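Local coordinates for protein Rho guanine nucleotide exchange factor 12 (PDB 1TXD) that acts as a guanine nucleotide exchange factor for the GTPase RhoA, through the linked DH and PH domains that make up this chain, at residues A[182-185]-A[186-190]; A[20-23]-A[24-28]; A[29-32]-A[33-37]. The protein carries 1 engineered substitution. All coordinates share one frame; numbering follows the deposited sequence.

How the contacts relate
All three contacts are local, two between successive turns of helix 20-57 and one where helix 169-186 ends in a loop, and lie on the same side of the chain's centre. Contacts 2 and 3 follow one another on helix 20-57; contact 1 closes helix 169-186 and leads toward helix 191-230. Contact 3 is the most buried, an apolar ring-and-methyl packing beside a threonine hydroxyl bond, whereas contacts 1 and 2, at the end of the DH bundle, are partly buried and rely more on polar groups: backbone carbonyls at a helix terminus in one, a carboxylate with two donors in the other. Contact 1 touches both others, Ile-184 reaching Leu-32 and Ile-29, and Tyr-187 and Trp-190 packing on Arg-25.

Contact 1 (A[182-185]-A[186-190]); sequences DNIA and KYTEW
The last turn of helix 169-186 closes with the bond from Lys-186 N to Asp-182 O, and the chain leaves helical geometry at Tyr-187, with phi near -104°. This is a helix C-terminus in the DH bundle, leading into the short connection before helix 191-230. The amide of Tyr-187 makes weak bonds to Asn-183 O and Ile-184 O, while Thr-188 N binds Ala-185 O at 3.1 Å. Ala-185 touches Val-197 and Lys-198 of helix 191-230, a close approach that its small side chain probably allows. Lys-186 runs out extended, as befits an exposed position, with its CD 4.0 Å from Asn-183 OD1 and the two side chains alongside each other. The Tyr-187 ring lies obliquely by the carbonyl of Asn-183, its CD2 3.3 Å from that O, and also packs on Lys-24 of helix 20-57. The carboxylate of Asp-182 is instead salt-bridged, through OD2, to Arg-205. Threonine is apt after the helix end, since within the two segments Ile-184 O has only a weak amide bond: with OG1 beside its own backbone N (chi1 -70°), the hydroxyl of Thr-188 adds a firmer donor to Ile-184 O at 2.8 Å, from above the carbonyl plane.

Contact 2 (A[20-23]-A[24-28]); sequences PCEI and KRQEV
Glu-22 OE2 is gripped by two donors, Gln-26 NE2 at 2.8 Å and Arg-25 NH2 at 3.2 Å. They come from different sides of the carboxylate: Glu-22 OE2 offers its syn lone pair to Arg-25 NH2 and lies in the guanidinium plane, whereas the amide arrives on the anti side, 30° out of the carboxylate plane. The salt bridge is completed by Arg-25 NE, 3.1 Å from Glu-22 OE1, making a side-on grip with one nitrogen to each oxygen, the two flat groups being 33° apart. Glu-22 reaches there because CG stands trans to the backbone N (chi1 178°) and the chain then bends at chi2, bringing the carboxylate forward beside Arg-25 and Gln-26 in the next turn. Both are held between Glu-22 and a backbone oxygen, Asp-99 O through NH2 and Ile-98 O through NE2, which probably limits their rotation. With an alanine here, the guanidinium of the buried Arg-25 would probably lose its close carboxylate partner and Gln-26 would be freer to turn. On another face, Ile-23 CG2 lies 3.6 Å from Glu-27 OE1, and Ile-23 also packs on Trp-6 and Gln-7 of helix 6-9. Lysine suits its exposed position, Lys-24 running back along the helix toward Pro-20. Proline suits a first helical turn, and the whole is an i to i+3 and i+4 side-chain network at the N-terminal end of a long DH-domain helix.

Contact 3 (A[29-32]-A[33-37]); sequences INEL and FYTER
Glu-31 O takes two donors from Thr-35: its hydroxyl OG1 at 2.7 Å, tilted only modestly from the carbonyl plane, and its amide N at 3.1 Å. Threonine does this because OG1 sits between the backbone N and the carbonyl carbon (chi1 53°), aimed back at the preceding turn, which leaves CG2 on the other branch, 4.0 Å from Glu-31 CD. The same hydroxyl is also bonded by Arg-173. Regular i to i+4 bonds flank this pair, such as Tyr-34 N to Asn-30 O at 2.8 Å and Phe-33 N to Ile-29 O, the latter nearly straight at 167°.

Outward from the backbone, Phe-33 supplies the apolar packing. Ile-29 CG2 lies over one face of its ring in a CH-pi contact, 3.9 Å from the ring centroid and offset toward the rim, and closest to Phe-33 CZ at 3.6 Å. Leu-32 comes from a different direction: its CG meets the ring edge in plane, 3.9 Å from Phe-33 CD1. Ile-29, Leu-32 and Phe-33 are all buried, so apolar side chains suit them. Glu-31 and Tyr-34, by contrast, lie on the exposed face, where their polar ends suit solvent.

Glu-36 is buried yet polar: OE2 takes a salt bridge to Arg-173 and a hydrogen bond with Tyr-177, and OE1 a hydrogen bond with His-79. Within the DH bundle, helix 20-57 is packed through Phe-33 and Leu-32 against Met-86 of helix 72-90 and against helix 102-109, while Ile-29 and Leu-32 meet Ile-184 of helix 169-186.

Contact 1 (A[182-185]-A[186-190])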
ATOM      1  N   ASP A 182     -16.362 -12.543  11.446  1.00 23.17           N
ATOM      2  CA  ASP A 182     -16.861 -12.216  12.771  1.00 25.05           C
ATOM      3  C   ASP A 182     -18.389 -12.365  12.849  1.00 25.75           C
ATOM      4  O   ASP A 182     -18.933 -12.769  13.875  1.00 25.79           O
ATOM      5  CB  ASP A 182     -16.548 -10.778  13.138  1.00 25.81           C
ATOM      6  CG  ASP A 182     -15.128 -10.559  13.580  1.00 25.62           C
ATOM      7  OD1 ASP A 182     -14.365 -11.514  13.804  1.00 20.84           O
ATOM      8  OD2 ASP A 182     -14.711  -9.393  13.752  1.00 28.05           O
ATOM      9  N   ASN A 183     -19.079 -12.039  11.760  1.00 26.98           N
ATOM     10  CA  ASN A 183     -20.540 -12.065  11.760  1.00 27.48           C
ATOM     11  C   ASN A 183     -21.049 -13.485  11.661  1.00 26.77           C
ATOM     12  O   ASN A 183     -22.059 -13.835  12.271  1.00 26.32           O
ATOM     13  CB  ASN A 183     -21.113 -11.224  10.627  1.00 27.83           C
ATOM     14  CG  ASN A 183     -21.454  -9.831  11.067  1.00 30.31           C
ATOM     15  OD1 ASN A 183     -21.548  -9.543  12.271  1.00 32.87           O
ATOM     16  ND2 ASN A 183     -21.660  -8.950  10.105  1.00 31.22           N
ATOM     17  N   ILE A 184     -20.341 -14.310  10.909  1.00 25.64           N
ATOM     18  CA  ILE A 184     -20.667 -15.721  10.880  1.00 25.14           C
ATOM     19  C   ILE A 184     -20.487 -16.253  12.307  1.00 25.22           C
ATOM     20  O   ILE A 184     -21.372 -16.905  12.822  1.00 26.00           O
ATOM     21  CB  ILE A 184     -19.822 -16.478   9.840  1.00 24.56           C
ATOM     22  CG1 ILE A 184     -20.116 -15.948   8.426  1.00 23.21           C
ATOM     23  CG2 ILE A 184     -20.146 -17.951   9.900  1.00 24.62           C
ATOM     24  CD1 ILE A 184     -19.123 -16.367   7.370  1.00 22.19           C
ATOM     25  N   ALA A 185     -19.387 -15.903  12.969  1.00 24.42           N
ATOM     26  CA  ALA A 185     -19.124 -16.389  14.323  1.00 24.13           C
ATOM     27  C   ALA A 185     -20.232 -15.978  15.293  1.00 24.38           C
ATOM     28  O   ALA A 185     -20.661 -16.754  16.143  1.00 23.33           O
ATOM     29  CB  ALA A 185     -17.807 -15.855  14.832  1.00 23.95           C
ATOM     30  N   LYS A 186     -20.679 -14.746  15.139  1.00 23.96           N
ATOM     31  CA  LYS A 186     -21.718 -14.172  15.965  1.00 24.14           C
ATOM     32  C   LYS A 186     -22.979 -15.039  16.007  1.00 25.08           C
ATOM     33  O   LYS A 186     -23.601 -15.168  17.060  1.00 24.87           O
ATOM     34  CB  LYS A 186     -22.059 -12.775  15.434  1.00 23.67           C
ATOM     35  CG  LYS A 186     -22.928 -11.947  16.332  1.00 24.10           C
ATOM     36  CD  LYS A 186     -23.336 -10.638  15.665  1.00 23.94           C
ATOM     37  CE  LYS A 186     -24.465  -9.962  16.482  1.00 24.01           C
ATOM     38  NZ  LYS A 186     -24.489  -8.506  16.265  1.00 23.44           N
ATOM     39  N   TYR A 187     -23.383 -15.591  14.863  1.00 25.72           N
ATOM     40  CA  TYR A 187     -24.594 -16.408  14.786  1.00 26.79           C
ATOM     41  C   TYR A 187     -24.265 -17.899  14.702  1.00 28.43           C
ATOM     42  O   TYR A 187     -24.954 -18.680  14.057  1.00 28.84           O
ATOM     43  CB  TYR A 187     -25.445 -15.970  13.592  1.00 26.83           C
ATOM     44  CG  TYR A 187     -25.858 -14.519  13.657  1.00 26.54           C
ATOM     45  CD1 TYR A 187     -26.741 -14.071  14.634  1.00 26.78           C
ATOM     46  CD2 TYR A 187     -25.341 -13.591  12.759  1.00 26.58           C
ATOM     47  CE1 TYR A 187     -27.119 -12.728  14.700  1.00 27.26           C
ATOM     48  CE2 TYR A 187     -25.709 -12.273  12.814  1.00 27.39           C
ATOM     49  CZ  TYR A 187     -26.600 -11.843  13.787  1.00 28.19           C
ATOM     50  OH  TYR A 187     -26.946 -10.521  13.828  1.00 30.12           O
ATOM     51  N   THR A 188     -23.180 -18.286  15.342  1.00 29.53           N
ATOM     52  CA  THR A 188     -22.801 -19.679  15.401  1.00 31.24           C
ATOM     53  C   THR A 188     -22.939 -20.068  16.865  1.00 32.24           C
ATOM     54  O   THR A 188     -22.283 -19.498  17.738  1.00 32.25           O
ATOM     55  CB  THR A 188     -21.369 -19.888  14.884  1.00 30.71           C
ATOM     56  OG1 THR A 188     -21.311 -19.673  13.458  1.00 29.86           O
ATOM     57  CG2 THR A 188     -20.948 -21.329  15.076  1.00 29.34           C
ATOM     58  N   GLU A 189     -23.822 -21.014  17.131  1.00 33.90           N
ATOM     59  CA  GLU A 189     -24.187 -21.328  18.508  1.00 35.28           C
ATOM     60  C   GLU A 189     -23.189 -22.266  19.154  1.00 35.72           C
ATOM     61  O   GLU A 189     -22.707 -22.010  20.255  1.00 35.68           O
ATOM     62  CB  GLU A 189     -25.585 -21.939  18.556  1.00 35.98           C
ATOM     63  CG  GLU A 189     -26.641 -21.073  17.915  1.00 37.32           C
ATOM     64  CD  GLU A 189     -27.712 -20.685  18.903  1.00 39.38           C
ATOM     65  OE1 GLU A 189     -28.489 -21.581  19.322  1.00 40.13           O
ATOM     66  OE2 GLU A 189     -27.765 -19.482  19.257  1.00 41.38           O
ATOM     67  N   TRP A 190     -22.832 -23.319  18.433  1.00 36.50           N
ATOM     68  CA  TRP A 190     -22.201 -24.472  19.041  1.00 38.14           C
ATOM     69  C   TRP A 190     -20.677 -24.341  19.023  1.00 36.88           C
ATOM     70  O   TRP A 190     -20.077 -24.077  17.981  1.00 37.06           O
ATOM     71  CB  TRP A 190     -22.710 -25.783  18.421  1.00 40.71           C
ATOM     72  CG  TRP A 190     -22.592 -25.889  16.963  1.00 44.65           C
ATOM     73  CD1 TRP A 190     -21.749 -26.713  16.290  1.00 47.56           C
ATOM     74  CD2 TRP A 190     -23.350 -25.172  15.957  1.00 48.22           C
ATOM     75  NE1 TRP A 190     -21.907 -26.539  14.934  1.00 50.05           N
ATOM     76  CE2 TRP A 190     -22.882 -25.601  14.699  1.00 50.00           C
ATOM     77  CE3 TRP A 190     -24.362 -24.194  15.994  1.00 49.76           C
ATOM     78  CZ2 TRP A 190     -23.387 -25.086  13.482  1.00 51.00           C
ATOM     79  CZ3 TRP A 190     -24.868 -23.687  14.792  1.00 50.20           C
ATOM     80  CH2 TRP A 190     -24.385 -24.142  13.558  1.00 51.14           C
TER

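Contact 2 (A[20-23]-A[24-28])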
ATOM      1  N   PRO A  20     -34.621 -18.872  14.281  1.00 14.72           N
ATOM      2  CA  PRO A  20     -34.295 -17.500  13.847  1.00 16.45           C
ATOM      3  C   PRO A  20     -32.781 -17.234  13.763  1.00 17.52           C
ATOM      4  O   PRO A  20     -32.274 -16.794  12.737  1.00 16.34           O
ATOM      5  CB  PRO A  20     -34.969 -16.612  14.914  1.00 16.50           C
ATOM      6  CG  PRO A  20     -36.010 -17.450  15.546  1.00 15.76           C
ATOM      7  CD  PRO A  20     -35.589 -18.898  15.398  1.00 15.31           C
ATOM      8  N   CYS A  21     -32.047 -17.561  14.818  1.00 19.86           N
ATOM      9  CA  CYS A  21     -30.601 -17.387  14.803  1.00 21.84           C
ATOM     10  C   CYS A  21     -29.949 -18.178  13.679  1.00 20.84           C
ATOM     11  O   CYS A  21     -28.931 -17.771  13.130  1.00 20.05           O
ATOM     12  CB  CYS A  21     -29.987 -17.770  16.154  1.00 24.48           C
ATOM     13  SG  CYS A  21     -29.910 -19.560  16.522  1.00 31.62           S
ATOM     14  N   GLU A  22     -30.531 -19.309  13.326  1.00 20.07           N
ATOM     15  CA  GLU A  22     -30.005 -20.125  12.235  1.00 20.36           C
ATOM     16  C   GLU A  22     -30.292 -19.492  10.873  1.00 19.49           C
ATOM     17  O   GLU A  22     -29.520 -19.635   9.925  1.00 19.97           O
ATOM     18  CB  GLU A  22     -30.560 -21.560  12.339  1.00 20.91           C
ATOM     19  CG  GLU A  22     -30.128 -22.492  11.222  1.00 22.74           C
ATOM     20  CD  GLU A  22     -28.605 -22.605  11.078  1.00 22.99           C
ATOM     21  OE1 GLU A  22     -27.866 -22.349  12.062  1.00 23.05           O
ATOM     22  OE2 GLU A  22     -28.159 -22.947   9.973  1.00 21.76           O
ATOM     23  N   ILE A  23     -31.380 -18.749  10.767  1.00 18.72           N
ATOM     24  CA  ILE A  23     -31.639 -17.989   9.549  1.00 18.66           C
ATOM     25  C   ILE A  23     -30.603 -16.860   9.379  1.00 19.58           C
ATOM     26  O   ILE A  23     -30.147 -16.621   8.268  1.00 17.03           O
ATOM     27  CB  ILE A  23     -33.090 -17.483   9.513  1.00 17.73           C
ATOM     28  CG1 ILE A  23     -33.965 -18.546   8.841  1.00 17.57           C
ATOM     29  CG2 ILE A  23     -33.231 -16.215   8.752  1.00 17.51           C
ATOM     30  CD1 ILE A  23     -35.376 -18.403   9.120  1.00 14.16           C
ATOM     31  N   LYS A  24     -30.225 -16.204  10.480  1.00 20.82           N
ATOM     32  CA  LYS A  24     -29.246 -15.118  10.442  1.00 21.77           C
ATOM     33  C   LYS A  24     -27.883 -15.661  10.047  1.00 21.38           C
ATOM     34  O   LYS A  24     -27.200 -15.047   9.230  1.00 20.84           O
ATOM     35  CB  LYS A  24     -29.140 -14.407  11.791  1.00 23.32           C
ATOM     36  CG  LYS A  24     -30.148 -13.296  11.976  1.00 26.37           C
ATOM     37  CD  LYS A  24     -30.792 -13.323  13.355  1.00 29.04           C
ATOM     38  CE  LYS A  24     -32.135 -12.593  13.381  1.00 30.52           C
ATOM     39  NZ  LYS A  24     -33.025 -13.171  14.409  1.00 31.19           N
ATOM     40  N   ARG A  25     -27.498 -16.803  10.620  1.00 20.57           N
ATOM     41  CA  ARG A  25     -26.267 -17.502  10.250  1.00 21.49           C
ATOM     42  C   ARG A  25     -26.230 -17.715   8.743  1.00 21.64           C
ATOM     43  O   ARG A  25     -25.180 -17.495   8.115  1.00 21.35           O
ATOM     44  CB  ARG A  25     -26.090 -18.858  10.994  1.00 22.85           C
ATOM     45  CG  ARG A  25     -24.623 -19.432  10.981  1.00 24.21           C
ATOM     46  CD  ARG A  25     -24.444 -20.786  11.671  1.00 26.00           C
ATOM     47  NE  ARG A  25     -25.017 -21.825  10.834  1.00 27.53           N
ATOM     48  CZ  ARG A  25     -24.358 -22.671  10.058  1.00 28.93           C
ATOM     49  NH1 ARG A  25     -23.025 -22.697  10.006  1.00 27.27           N
ATOM     50  NH2 ARG A  25     -25.069 -23.536   9.339  1.00 30.77           N
ATOM     51  N   GLN A  26     -27.359 -18.102   8.147  1.00 20.04           N
ATOM     52  CA  GLN A  26     -27.334 -18.456   6.739  1.00 21.27           C
ATOM     53  C   GLN A  26     -27.147 -17.205   5.932  1.00 22.59           C
ATOM     54  O   GLN A  26     -26.460 -17.220   4.920  1.00 22.16           O
ATOM     55  CB  GLN A  26     -28.608 -19.131   6.274  1.00 20.40           C
ATOM     56  CG  GLN A  26     -28.857 -20.501   6.916  1.00 21.10           C
ATOM     57  CD  GLN A  26     -27.870 -21.528   6.450  1.00 19.34           C
ATOM     58  OE1 GLN A  26     -27.609 -21.620   5.260  1.00 18.75           O
ATOM     59  NE2 GLN A  26     -27.286 -22.265   7.385  1.00 16.84           N
ATOM     60  N   GLU A  27     -27.794 -16.144   6.378  1.00 22.58           N
ATOM     61  CA  GLU A  27     -27.761 -14.885   5.676  1.00 24.76           C
ATOM     62  C   GLU A  27     -26.338 -14.332   5.630  1.00 23.34           C
ATOM     63  O   GLU A  27     -25.925 -13.837   4.608  1.00 24.30           O
ATOM     64  CB  GLU A  27     -28.713 -13.871   6.319  1.00 25.66           C
ATOM     65  CG  GLU A  27     -30.165 -13.934   5.804  1.00 29.65           C
ATOM     66  CD  GLU A  27     -31.148 -13.195   6.720  1.00 31.06           C
ATOM     67  OE1 GLU A  27     -32.387 -13.421   6.649  1.00 32.94           O
ATOM     68  OE2 GLU A  27     -30.671 -12.365   7.523  1.00 33.18           O
ATOM     69  N   VAL A  28     -25.611 -14.413   6.736  1.00 23.24           N
ATOM     70  CA  VAL A  28     -24.252 -13.925   6.799  1.00 23.22           C
ATOM     71  C   VAL A  28     -23.237 -14.850   6.104  1.00 24.61           C
ATOM     72  O   VAL A  28     -22.247 -14.353   5.568  1.00 26.65           O
ATOM     73  CB  VAL A  28     -23.795 -13.581   8.229  1.00 23.17           C
ATOM     74  CG1 VAL A  28     -24.649 -12.481   8.810  1.00 23.28           C
ATOM     75  CG2 VAL A  28     -23.778 -14.799   9.124  1.00 22.57           C
TER

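Contact 3 (A[29-32]-A[33-37])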
ATOM      1  N   ILE A  29     -23.464 -16.163   6.072  1.00 23.89           N
ATOM      2  CA  ILE A  29     -22.626 -17.016   5.245  1.00 24.87           C
ATOM      3  C   ILE A  29     -22.858 -16.645   3.781  1.00 26.34           C
ATOM      4  O   ILE A  29     -21.950 -16.691   2.951  1.00 26.92           O
ATOM      5  CB  ILE A  29     -22.923 -18.519   5.439  1.00 23.65           C
ATOM      6  CG1 ILE A  29     -22.367 -19.006   6.764  1.00 23.22           C
ATOM      7  CG2 ILE A  29     -22.264 -19.345   4.338  1.00 23.57           C
ATOM      8  CD1 ILE A  29     -22.897 -20.368   7.172  1.00 23.05           C
ATOM      9  N   ASN A  30     -24.089 -16.302   3.460  1.00 26.88           N
ATOM     10  CA  ASN A  30     -24.429 -15.979   2.090  1.00 27.61           C
ATOM     11  C   ASN A  30     -23.889 -14.637   1.628  1.00 26.10           C
ATOM     12  O   ASN A  30     -23.662 -14.456   0.436  1.00 24.32           O
ATOM     13  CB  ASN A  30     -25.929 -16.014   1.892  1.00 28.01           C
ATOM     14  CG  ASN A  30     -26.373 -17.331   1.430  1.00 32.01           C
ATOM     15  OD1 ASN A  30     -26.407 -17.590   0.230  1.00 34.34           O
ATOM     16  ND2 ASN A  30     -26.712 -18.220   2.385  1.00 36.16           N
ATOM     17  N   GLU A  31     -23.711 -13.722   2.583  1.00 24.34           N
ATOM     18  CA  GLU A  31     -23.078 -12.458   2.342  1.00 24.60           C
ATOM     19  C   GLU A  31     -21.604 -12.671   1.946  1.00 23.76           C
ATOM     20  O   GLU A  31     -21.117 -11.982   1.072  1.00 22.98           O
ATOM     21  CB  GLU A  31     -23.197 -11.567   3.597  1.00 27.78           C
ATOM     22  CG  GLU A  31     -22.680 -10.132   3.491  1.00 30.42           C
ATOM     23  CD  GLU A  31     -23.430  -9.266   2.486  1.00 36.24           C
ATOM     24  OE1 GLU A  31     -24.162  -9.834   1.621  1.00 40.12           O
ATOM     25  OE2 GLU A  31     -23.267  -8.009   2.540  1.00 37.09           O
ATOM     26  N   LEU A  32     -20.919 -13.603   2.607  1.00 21.31           N
ATOM     27  CA  LEU A  32     -19.549 -13.891   2.333  1.00 21.73           C
ATOM     28  C   LEU A  32     -19.461 -14.476   0.936  1.00 21.75           C
ATOM     29  O   LEU A  32     -18.679 -13.971   0.112  1.00 19.66           O
ATOM     30  CB  LEU A  32     -18.955 -14.860   3.352  1.00 22.19           C
ATOM     31  CG  LEU A  32     -17.663 -15.564   2.911  1.00 22.97           C
ATOM     32  CD1 LEU A  32     -16.472 -14.597   2.736  1.00 23.13           C
ATOM     33  CD2 LEU A  32     -17.342 -16.618   3.885  1.00 22.95           C
ATOM     34  N   PHE A  33     -20.310 -15.453   0.639  1.00 20.14           N
ATOM     35  CA  PHE A  33     -20.290 -16.050  -0.679  1.00 22.69           C
ATOM     36  C   PHE A  33     -20.626 -15.042  -1.780  1.00 23.01           C
ATOM     37  O   PHE A  33     -19.882 -14.941  -2.724  1.00 23.61           O
ATOM     38  CB  PHE A  33     -21.203 -17.271  -0.784  1.00 23.60           C
ATOM     39  CG  PHE A  33     -20.790 -18.447   0.101  1.00 26.18           C
ATOM     40  CD1 PHE A  33     -19.820 -18.324   1.095  1.00 27.30           C
ATOM     41  CD2 PHE A  33     -21.419 -19.676  -0.050  1.00 28.31           C
ATOM     42  CE1 PHE A  33     -19.492 -19.415   1.925  1.00 28.64           C
ATOM     43  CE2 PHE A  33     -21.080 -20.750   0.764  1.00 29.86           C
ATOM     44  CZ  PHE A  33     -20.108 -20.610   1.742  1.00 28.66           C
ATOM     45  N   TYR A  34     -21.709 -14.280  -1.619  1.00 23.06           N
ATOM     46  CA  TYR A  34     -22.202 -13.374  -2.629  1.00 24.40           C
ATOM     47  C   TYR A  34     -21.202 -12.249  -2.975  1.00 22.45           C
ATOM     48  O   TYR A  34     -21.037 -11.932  -4.137  1.00 21.36           O
ATOM     49  CB  TYR A  34     -23.547 -12.760  -2.177  1.00 27.28           C
ATOM     50  CG  TYR A  34     -24.160 -11.790  -3.178  1.00 34.45           C
ATOM     51  CD1 TYR A  34     -25.175 -12.215  -4.053  1.00 39.24           C
ATOM     52  CD2 TYR A  34     -23.725 -10.429  -3.266  1.00 38.01           C
ATOM     53  CE1 TYR A  34     -25.746 -11.330  -4.994  1.00 41.22           C
ATOM     54  CE2 TYR A  34     -24.275  -9.557  -4.210  1.00 40.63           C
ATOM     55  CZ  TYR A  34     -25.294 -10.019  -5.068  1.00 42.19           C
ATOM     56  OH  TYR A  34     -25.874  -9.193  -5.997  1.00 43.49           O
ATOM     57  N   THR A  35     -20.589 -11.639  -1.963  1.00 20.53           N
ATOM     58  CA  THR A  35     -19.675 -10.535  -2.174  1.00 20.93           C
ATOM     59  C   THR A  35     -18.347 -11.074  -2.697  1.00 20.93           C
ATOM     60  O   THR A  35     -17.605 -10.328  -3.278  1.00 19.35           O
ATOM     61  CB  THR A  35     -19.418  -9.753  -0.890  1.00 20.15           C
ATOM     62  OG1 THR A  35     -18.991 -10.654   0.146  1.00 21.82           O
ATOM     63  CG2 THR A  35     -20.695  -9.137  -0.367  1.00 23.14           C
ATOM     64  N   GLU A  36     -18.058 -12.368  -2.487  1.00 21.74           N
ATOM     65  CA  GLU A  36     -16.937 -13.000  -3.178  1.00 21.94           C
ATOM     66  C   GLU A  36     -17.213 -13.126  -4.660  1.00 22.50           C
ATOM     67  O   GLU A  36     -16.289 -12.948  -5.471  1.00 19.44           O
ATOM     68  CB  GLU A  36     -16.585 -14.408  -2.646  1.00 22.46           C
ATOM     69  CG  GLU A  36     -15.304 -14.965  -3.268  1.00 21.66           C
ATOM     70  CD  GLU A  36     -14.083 -14.292  -2.721  1.00 23.34           C
ATOM     71  OE1 GLU A  36     -13.035 -14.344  -3.381  1.00 24.73           O
ATOM     72  OE2 GLU A  36     -14.170 -13.675  -1.646  1.00 21.79           O
ATOM     73  N   ARG A  37     -18.452 -13.448  -5.036  1.00 23.17           N
ATOM     74  CA  ARG A  37     -18.786 -13.536  -6.467  1.00 25.06           C
ATOM     75  C   ARG A  37     -18.701 -12.133  -7.131  1.00 24.29           C
ATOM     76  O   ARG A  37     -18.173 -11.968  -8.218  1.00 21.57           O
ATOM     77  CB  ARG A  37     -20.175 -14.127  -6.651  1.00 27.75           C
ATOM     78  CG  ARG A  37     -20.443 -14.774  -8.010  1.00 33.56           C
ATOM     79  CD  ARG A  37     -21.805 -15.519  -8.091  1.00 38.00           C
ATOM     80  NE  ARG A  37     -22.091 -16.259  -6.849  1.00 41.81           N
ATOM     81  CZ  ARG A  37     -23.073 -15.991  -5.967  1.00 42.66           C
ATOM     82  NH1 ARG A  37     -23.933 -14.981  -6.156  1.00 44.68           N
ATOM     83  NH2 ARG A  37     -23.189 -16.754  -4.877  1.00 40.47           N
TER